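Local atomic coordinates of transcriptional regulator (TetR/AcrR family) (Bacillus halodurans, PDB entry 5GP9), a protein that probably binds operator DNA as a TetR-family repressor of fatty acid degradation genes and responds to a fatty-acyl effector. Residues E81-K84 / I85-M89; C172-L176 / T177-K181; E162-T165 / N166-K170; Q145-T149 / R150-Q154. All coordinates share one frame; numbering follows the deposited sequence.

Contact 1 (E81-K84 / I85-M89); sequences EKLK and ILVNM
Ile85 N donates to Glu81 O at 2.8 Å, opening a run of four successive i to i+4 bonds that identifies 81-89 as regular alpha-helix, part of helix 79-95 in what is probably the effector-binding domain of this TetR-family regulator. Leu86 N reaches Lys82 O at a lower N-H...O angle of 147°, whereas Val87 N meets Leu83 O almost straight, at 173° and 2.9 Å. Asn88 N closes the series on Lys84 O. Each carbonyl of 81-84 is therefore engaged by an amide of 85-88.

Side chains add apolar cover to this ladder. Ile85 lays CG1 over Glu81 O at 3.4 Å; chi1 of -76° sets that branch beside its own backbone N and hence back toward the preceding turn. On another side of the helix Leu83 CD1 and Val87 CG2 touch at 4.4 Å, one turn apart.

The surroundings show the helix packed on several sides. Ile85 and Met89 lie on helix 50-74, Leu86 on Tyr126 and Leu130 of helix 113-139, and Leu83 on Leu191 of the second subunit. Lys82 sends NZ out of the contact to a salt bridge with Glu136. Within the helix, the nearest side-chain cover of Leu83 O comes from Val87 CG2, 3.3 Å away.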
# COMPACT_ATOMS: atom_id res chain seq x y z
N GLU A 81 3.72 4.16 -24.76
CA GLU A 81 5.06 4.56 -24.42
C GLU A 81 5.03 5.35 -23.13
O GLU A 81 5.90 5.15 -22.30
CB GLU A 81 5.66 5.42 -25.56
CG GLU A 81 7.17 5.39 -25.71
CD GLU A 81 7.60 6.35 -26.83
OE1 GLU A 81 8.33 7.33 -26.54
OE2 GLU A 81 7.15 6.17 -27.98
N LYS A 82 4.07 6.25 -23.00
CA LYS A 82 3.99 7.15 -21.84
C LYS A 82 3.78 6.38 -20.51
O LYS A 82 4.36 6.75 -19.47
CB LYS A 82 2.91 8.17 -22.05
CG LYS A 82 3.30 9.16 -23.13
CD LYS A 82 2.33 10.31 -23.08
CE LYS A 82 2.60 11.30 -24.22
NZ LYS A 82 1.62 12.42 -24.13
N LEU A 83 2.92 5.36 -20.55
CA LEU A 83 2.73 4.50 -19.36
C LEU A 83 4.08 3.78 -19.09
O LEU A 83 4.49 3.64 -17.92
CB LEU A 83 1.57 3.48 -19.53
CG LEU A 83 1.27 2.56 -18.30
CD1 LEU A 83 0.93 3.41 -17.09
CD2 LEU A 83 0.09 1.65 -18.59
N LYS A 84 4.80 3.34 -20.14
CA LYS A 84 6.01 2.65 -19.92
C LYS A 84 7.04 3.58 -19.31
O LYS A 84 7.71 3.14 -18.41
CB LYS A 84 6.56 1.97 -21.19
CG LYS A 84 7.80 1.12 -20.93
CD LYS A 84 8.35 0.41 -22.17
CE LYS A 84 7.48 -0.74 -22.66
NZ LYS A 84 7.41 -1.89 -21.71
N ILE A 85 7.07 4.87 -19.74
CA ILE A 85 7.90 5.91 -19.17
C ILE A 85 7.63 6.16 -17.68
O ILE A 85 8.56 6.26 -16.87
CB ILE A 85 7.72 7.25 -19.94
CG1 ILE A 85 8.50 7.13 -21.27
CG2 ILE A 85 8.23 8.46 -19.15
CD1 ILE A 85 8.29 8.29 -22.24
N LEU A 86 6.36 6.11 -17.34
CA LEU A 86 5.94 6.31 -15.94
C LEU A 86 6.38 5.12 -15.09
O LEU A 86 6.99 5.35 -14.04
CB LEU A 86 4.42 6.55 -15.84
CG LEU A 86 3.89 6.88 -14.43
CD1 LEU A 86 2.81 7.97 -14.45
CD2 LEU A 86 3.38 5.57 -13.88
N VAL A 87 6.14 3.90 -15.52
CA VAL A 87 6.58 2.71 -14.76
C VAL A 87 8.11 2.69 -14.59
O VAL A 87 8.65 2.46 -13.52
CB VAL A 87 6.06 1.43 -15.43
CG1 VAL A 87 6.56 0.20 -14.77
CG2 VAL A 87 4.49 1.47 -15.41
N ASN A 88 8.79 2.93 -15.70
CA ASN A 88 10.22 2.95 -15.71
C ASN A 88 10.82 4.01 -14.81
O ASN A 88 11.68 3.67 -14.01
CB ASN A 88 10.70 3.04 -17.16
CG ASN A 88 12.19 3.00 -17.25
OD1 ASN A 88 12.82 1.98 -16.88
ND2 ASN A 88 12.78 4.14 -17.63
N MET A 89 10.29 5.24 -14.80
CA MET A 89 10.77 6.30 -13.90
C MET A 89 10.42 6.08 -12.44
O MET A 89 11.23 6.39 -11.57
CB MET A 89 10.23 7.65 -14.36
CG MET A 89 10.86 8.15 -15.65
SD MET A 89 12.58 8.69 -15.38
CE MET A 89 12.40 9.79 -13.99

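Contact 2 (C172-L176 / T177-K181); sequences CKYDL and TALVK
Tyr174 meets Leu179 across the turn that leads from the 172-175 loop, through 3-10 geometry at 176-179, into helix 180-189. Its ring offers an edge: CE2 lies 4.2 Å from Leu179 CD1, with that methyl near the ring plane and the two side chains about perpendicular. Chi1 of 57° points the ring on toward Leu179. The same ring packs edge-to-face with Trp167, whose NE1 donates to Tyr174 O.

Asp175 comes next and forms an Asx turn with Thr177. Its OD1 takes two bonds, from Thr177 OG1 at 2.7 Å and from Thr177 N at 3.1 Å, both arriving from one face of the carboxylate and well out of its plane. Two donors from one residue should restrict rotation of the carboxylate. Asp175 O also accepts from Ala178 N at 3.0 Å, an i to i+3 bond.

Leu176 repeats that spacing, its O receiving Leu179 N at 3.1 Å with an N-H...O angle of 162°. Its side chain turns to Phe91 of helix 79-95 and Val163 of helix 149-169, while Leu179 also packs on Arg150 of the second subunit. Between the two leucines, CD1 of Leu176 stands 4.3 Å from CD1 of Leu179.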
# COMPACT_ATOMS: atom_id res chain seq x y z
N CYS A 172 16.09 -5.05 -1.22
CA CYS A 172 16.41 -4.49 -2.53
C CYS A 172 17.43 -5.31 -3.31
O CYS A 172 18.20 -4.74 -4.03
CB CYS A 172 16.88 -3.04 -2.41
SG CYS A 172 15.76 -1.92 -1.50
N LYS A 173 17.42 -6.63 -3.16
CA LYS A 173 18.56 -7.47 -3.64
C LYS A 173 18.55 -7.81 -5.13
O LYS A 173 19.57 -8.20 -5.70
CB LYS A 173 18.64 -8.77 -2.85
CG LYS A 173 17.55 -9.79 -3.15
CD LYS A 173 17.86 -11.15 -2.63
CE LYS A 173 17.98 -11.25 -1.13
NZ LYS A 173 16.66 -11.34 -0.49
N TYR A 174 17.38 -7.69 -5.76
CA TYR A 174 17.24 -7.86 -7.18
C TYR A 174 16.99 -6.55 -7.88
O TYR A 174 16.73 -5.51 -7.25
CB TYR A 174 16.17 -8.87 -7.47
CG TYR A 174 14.77 -8.59 -6.88
CD1 TYR A 174 14.43 -9.05 -5.65
CD2 TYR A 174 13.83 -7.87 -7.61
CE1 TYR A 174 13.21 -8.83 -5.10
CE2 TYR A 174 12.55 -7.65 -7.07
CZ TYR A 174 12.28 -8.10 -5.81
OH TYR A 174 11.06 -7.97 -5.20
N ASP A 175 17.09 -6.56 -9.21
CA ASP A 175 17.04 -5.31 -9.94
C ASP A 175 15.55 -5.00 -10.16
O ASP A 175 14.85 -5.65 -10.96
CB ASP A 175 17.75 -5.41 -11.31
CG ASP A 175 17.83 -4.06 -12.05
OD1 ASP A 175 17.31 -2.97 -11.58
OD2 ASP A 175 18.47 -4.09 -13.16
N LEU A 176 15.05 -4.04 -9.40
CA LEU A 176 13.66 -3.65 -9.56
C LEU A 176 13.32 -3.25 -10.99
O LEU A 176 12.21 -3.46 -11.48
CB LEU A 176 13.39 -2.49 -8.63
CG LEU A 176 11.97 -1.95 -8.68
CD1 LEU A 176 10.99 -2.96 -8.15
CD2 LEU A 176 11.96 -0.66 -7.90
N THR A 177 14.28 -2.65 -11.72
CA THR A 177 13.99 -2.22 -13.08
C THR A 177 13.88 -3.38 -14.10
O THR A 177 13.33 -3.20 -15.15
CB THR A 177 14.95 -1.10 -13.53
OG1 THR A 177 16.23 -1.67 -13.68
CG2 THR A 177 15.00 0.02 -12.44
N ALA A 178 14.21 -4.60 -13.73
CA ALA A 178 13.86 -5.78 -14.56
C ALA A 178 12.34 -6.11 -14.62
O ALA A 178 11.89 -6.95 -15.41
CB ALA A 178 14.61 -6.99 -14.06
N LEU A 179 11.55 -5.48 -13.74
CA LEU A 179 10.08 -5.70 -13.71
C LEU A 179 9.27 -4.65 -14.50
O LEU A 179 8.07 -4.77 -14.67
CB LEU A 179 9.66 -5.71 -12.25
CG LEU A 179 10.31 -6.77 -11.44
CD1 LEU A 179 9.77 -6.63 -10.02
CD2 LEU A 179 10.00 -8.16 -11.99
N VAL A 180 9.96 -3.65 -15.03
CA VAL A 180 9.32 -2.58 -15.78
C VAL A 180 8.46 -3.13 -16.88
O VAL A 180 7.28 -2.82 -16.95
CB VAL A 180 10.34 -1.52 -16.31
CG1 VAL A 180 9.71 -0.52 -17.27
CG2 VAL A 180 10.93 -0.68 -15.17
N LYS A 181 9.04 -3.95 -17.78
CA LYS A 181 8.25 -4.43 -18.90
C LYS A 181 7.11 -5.30 -18.45
O LYS A 181 5.99 -5.04 -18.89
CB LYS A 181 9.12 -5.05 -19.98
CG LYS A 181 8.38 -5.74 -21.10
CD LYS A 181 9.38 -6.57 -21.90
CE LYS A 181 8.76 -7.41 -22.99
NZ LYS A 181 8.62 -6.63 -24.23

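Contact 3 (E162-T165 / N166-K170); sequences EVVT and NWVMK
Asn166 bonds to Glu162 three times, one turn later and near the C-terminal end of helix 149-169, at the dimer interface, where both pack on Gln154 of the second subunit. Its backbone N and its ND2 both donate to Glu162 O, at 3.0 Å and 2.8 Å, from opposite faces of the carbonyl plane. ND2 also reaches Glu162 OE2 at 3.1 Å; a bend at chi2 of 73° brings OE2 into the plane of the Asn166 amide, although the carboxylate is turned 62° from it and met from above. The backbone ladder continues with Trp167 N to Val163 O, Val168 N to Val164 O and Met169 N to Thr165 O. Val164 O lies in the Trp167 indole plane, at its edge, and Thr165 OG1 bonds to Gln105.

On other sides, Val164 CG1 rests 3.9 Å from Trp167 CE3, the two side chains running side by side, and Met169 SD approaches Thr165 CG2 at 3.7 Å.

Two ND2 bonds should fix the rotation of the Asn166 amide. The bond to OE2 should also steady the Glu162 carboxylate; this side chain comes about 4 Å, nearest atoms, from a bound magnesium ion, whose charge would probably favour the ionised acid.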
# COMPACT_ATOMS: atom_id res chain seq x y z
N GLU A 162 3.00 -1.69 -4.48
CA GLU A 162 3.10 -3.00 -3.95
C GLU A 162 4.34 -3.75 -4.46
O GLU A 162 5.02 -4.39 -3.68
CB GLU A 162 1.85 -3.79 -4.18
CG GLU A 162 1.78 -5.19 -3.61
CD GLU A 162 1.62 -5.23 -2.07
OE1 GLU A 162 1.28 -4.19 -1.49
OE2 GLU A 162 1.86 -6.27 -1.50
N VAL A 163 4.61 -3.62 -5.76
CA VAL A 163 5.82 -4.25 -6.34
C VAL A 163 7.07 -3.66 -5.64
O VAL A 163 7.91 -4.38 -5.14
CB VAL A 163 5.84 -4.05 -7.85
CG1 VAL A 163 7.25 -4.47 -8.42
CG2 VAL A 163 4.70 -4.78 -8.47
N VAL A 164 7.16 -2.33 -5.50
CA VAL A 164 8.33 -1.67 -4.87
C VAL A 164 8.45 -2.11 -3.40
O VAL A 164 9.56 -2.41 -2.93
CB VAL A 164 8.28 -0.10 -4.95
CG1 VAL A 164 9.49 0.48 -4.22
CG2 VAL A 164 8.21 0.35 -6.42
N THR A 165 7.32 -2.16 -2.67
CA THR A 165 7.37 -2.60 -1.29
C THR A 165 7.91 -3.98 -1.13
O THR A 165 8.70 -4.27 -0.20
CB THR A 165 6.05 -2.42 -0.57
OG1 THR A 165 5.82 -1.02 -0.46
CG2 THR A 165 6.05 -3.02 0.78
N ASN A 166 7.51 -4.88 -2.02
CA ASN A 166 7.99 -6.21 -1.93
C ASN A 166 9.53 -6.32 -2.15
O ASN A 166 10.18 -7.11 -1.47
CB ASN A 166 7.17 -7.12 -2.84
CG ASN A 166 5.89 -7.57 -2.11
OD1 ASN A 166 5.93 -8.52 -1.31
ND2 ASN A 166 4.79 -6.85 -2.29
N TRP A 167 10.05 -5.47 -3.02
CA TRP A 167 11.48 -5.41 -3.35
C TRP A 167 12.23 -4.88 -2.13
O TRP A 167 13.22 -5.47 -1.66
CB TRP A 167 11.64 -4.55 -4.55
CG TRP A 167 12.99 -4.02 -4.91
CD1 TRP A 167 14.06 -4.71 -5.52
CD2 TRP A 167 13.44 -2.69 -4.72
NE1 TRP A 167 15.11 -3.86 -5.70
CE2 TRP A 167 14.77 -2.61 -5.22
CE3 TRP A 167 12.83 -1.51 -4.20
CZ2 TRP A 167 15.49 -1.44 -5.21
CZ3 TRP A 167 13.54 -0.33 -4.22
CH2 TRP A 167 14.84 -0.28 -4.74
N VAL A 168 11.71 -3.82 -1.51
CA VAL A 168 12.26 -3.31 -0.22
C VAL A 168 12.23 -4.34 0.91
O VAL A 168 13.23 -4.46 1.63
CB VAL A 168 11.62 -1.99 0.21
CG1 VAL A 168 11.98 -1.63 1.64
CG2 VAL A 168 11.97 -0.86 -0.71
N MET A 169 11.18 -5.14 1.04
CA MET A 169 11.09 -6.16 2.06
C MET A 169 12.05 -7.28 1.77
O MET A 169 12.39 -7.98 2.70
CB MET A 169 9.69 -6.75 2.23
CG MET A 169 8.59 -5.81 2.64
SD MET A 169 6.95 -6.43 1.99
CE MET A 169 6.89 -8.21 2.34
N LYS A 170 12.55 -7.38 0.56
CA LYS A 170 13.60 -8.34 0.17
C LYS A 170 14.99 -7.67 0.04
O LYS A 170 15.89 -8.09 -0.73
CB LYS A 170 13.18 -9.06 -1.11
CG LYS A 170 11.96 -9.97 -0.99
CD LYS A 170 12.14 -11.11 0.01
CE LYS A 170 10.90 -11.98 0.17
NZ LYS A 170 11.09 -12.83 1.37

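Contact 4 (Q145-T149 / R150-Q154); sequences QELDT and RLARQ
Asp148 turns its carboxylate over the first turn of helix 149-169 as an N-cap, in which OD2 serves both a backbone and a side-chain donor and OD1 a backbone amide. OD2 accepts from Leu151 N at 3.1 Å, the amide standing 63° out of the carboxylate plane, above one face. OD1 receives a weak bond from Arg150 N at 3.5 Å. CG stands opposite the backbone N of Asp148 (chi1 178°), which carries the oxygens forward to these amides.

Arg150 comes to the same carboxylate with its edge. OD2 lies in the guanidinium plane, 3.5 Å from NE, in a weak hydrogen bond that forms part of a salt bridge; the two flat groups are inclined by 68°, so they do not stack. The bend at chi3 of Arg150 swings its guanidinium alongside the acid, and the group also makes a cation-pi contact with Tyr174 of the second subunit.

Leu147 faces the other way, its CD1 resting 3.7 Å from Ala152 CB. Beneath these side chains the helix starts with Ala152 N on Asp148 O, at 2.9 Å, and Arg153 N on Thr149 O. Arg153 lays one guanidinium face over Arg150 CA and salt-bridges Asp131, while Thr149 OG1 accepts from Lys138 NZ, both partners on helix 113-139.

The cap supplies acceptors to amides that lack a preceding turn. Its negative charge should be stabilised by the positive end of the helix dipole and by Arg150, probably lowering the pKa of Asp148.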
# COMPACT_ATOMS: atom_id res chain seq x y z
N GLN A 145 -12.63 2.92 -23.41
CA GLN A 145 -13.43 4.14 -23.21
C GLN A 145 -14.28 4.22 -21.93
O GLN A 145 -14.50 5.32 -21.41
CB GLN A 145 -14.35 4.43 -24.41
CG GLN A 145 -13.69 5.15 -25.60
CD GLN A 145 -13.25 6.59 -25.29
OE1 GLN A 145 -12.25 6.81 -24.62
NE2 GLN A 145 -13.97 7.57 -25.82
N GLU A 146 -14.80 3.11 -21.43
CA GLU A 146 -15.71 3.14 -20.27
C GLU A 146 -14.90 3.00 -18.94
O GLU A 146 -15.47 2.86 -17.87
CB GLU A 146 -16.80 2.07 -20.40
CG GLU A 146 -17.93 2.36 -21.42
CD GLU A 146 -18.98 1.21 -21.57
OE1 GLU A 146 -18.68 0.04 -21.19
OE2 GLU A 146 -20.11 1.45 -22.10
N LEU A 147 -13.58 2.97 -19.05
CA LEU A 147 -12.71 2.89 -17.87
C LEU A 147 -12.96 4.05 -16.90
O LEU A 147 -12.96 5.17 -17.29
CB LEU A 147 -11.27 2.98 -18.36
CG LEU A 147 -10.09 2.90 -17.43
CD1 LEU A 147 -10.13 1.60 -16.66
CD2 LEU A 147 -8.83 3.02 -18.29
N ASP A 148 -13.03 3.75 -15.62
CA ASP A 148 -13.06 4.79 -14.62
C ASP A 148 -11.64 5.26 -14.32
O ASP A 148 -10.80 4.48 -13.90
CB ASP A 148 -13.72 4.32 -13.37
CG ASP A 148 -13.71 5.40 -12.28
OD1 ASP A 148 -13.95 6.58 -12.54
OD2 ASP A 148 -13.52 5.09 -11.13
N THR A 149 -11.36 6.52 -14.56
CA THR A 149 -10.07 7.09 -14.33
C THR A 149 -9.62 6.86 -12.90
O THR A 149 -8.46 6.50 -12.62
CB THR A 149 -10.08 8.56 -14.67
OG1 THR A 149 -10.45 8.68 -16.06
CG2 THR A 149 -8.67 9.17 -14.52
N ARG A 150 -10.53 7.05 -11.98
CA ARG A 150 -10.19 6.96 -10.54
C ARG A 150 -9.72 5.52 -10.18
O ARG A 150 -8.63 5.33 -9.62
CB ARG A 150 -11.34 7.45 -9.69
CG ARG A 150 -11.19 7.14 -8.22
CD ARG A 150 -12.49 7.38 -7.47
NE ARG A 150 -13.47 6.32 -7.88
CZ ARG A 150 -14.52 5.94 -7.16
NH1 ARG A 150 -14.75 6.50 -5.97
NH2 ARG A 150 -15.34 4.98 -7.64
N LEU A 151 -10.49 4.51 -10.56
CA LEU A 151 -10.17 3.16 -10.29
C LEU A 151 -8.91 2.72 -11.01
O LEU A 151 -8.05 1.98 -10.43
CB LEU A 151 -11.30 2.26 -10.79
CG LEU A 151 -11.49 1.00 -10.04
CD1 LEU A 151 -11.86 1.30 -8.58
CD2 LEU A 151 -12.61 0.17 -10.69
N ALA A 152 -8.78 3.15 -12.28
CA ALA A 152 -7.56 2.84 -13.04
C ALA A 152 -6.30 3.41 -12.34
O ALA A 152 -5.29 2.75 -12.26
CB ALA A 152 -7.72 3.38 -14.47
N ARG A 153 -6.35 4.66 -11.90
CA ARG A 153 -5.30 5.26 -11.12
C ARG A 153 -4.94 4.49 -9.86
O ARG A 153 -3.75 4.31 -9.54
CB ARG A 153 -5.65 6.70 -10.80
CG ARG A 153 -4.75 7.43 -9.79
CD ARG A 153 -5.54 8.06 -8.68
NE ARG A 153 -6.56 8.97 -9.22
CZ ARG A 153 -7.70 9.33 -8.61
NH1 ARG A 153 -8.00 8.94 -7.40
NH2 ARG A 153 -8.49 10.16 -9.23
N GLN A 154 -5.95 4.03 -9.17
CA GLN A 154 -5.74 3.23 -7.98
C GLN A 154 -5.10 1.91 -8.27
O GLN A 154 -4.23 1.46 -7.50
CB GLN A 154 -7.04 3.07 -7.23
CG GLN A 154 -7.41 4.38 -6.56
CD GLN A 154 -8.87 4.44 -6.06
OE1 GLN A 154 -9.64 3.50 -6.26
NE2 GLN A 154 -9.21 5.52 -5.40

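How the contacts relate
Along the chain the order is contact 1, contact 4, contact 3, contact 2, all within the C-terminal region, where palmitic acid is bound. Contacts 4 and 3 share helix 149-169, one at its start and one at its end, with centres 25 Å apart. Contact 2 follows in the connection to helix 180-189, its centre 10 Å from that of contact 3; Cys172 N probably bonds Trp167 O there. Contact 1, on helix 79-95, touches contact 2 where Asn88 OD1 meets Val180 CG2 at 3.7 Å. Contacts 2 and 4, 26 Å apart in one chain, come together across the dimer, so the loop of one subunit meets the start of helix 149-169 of the other.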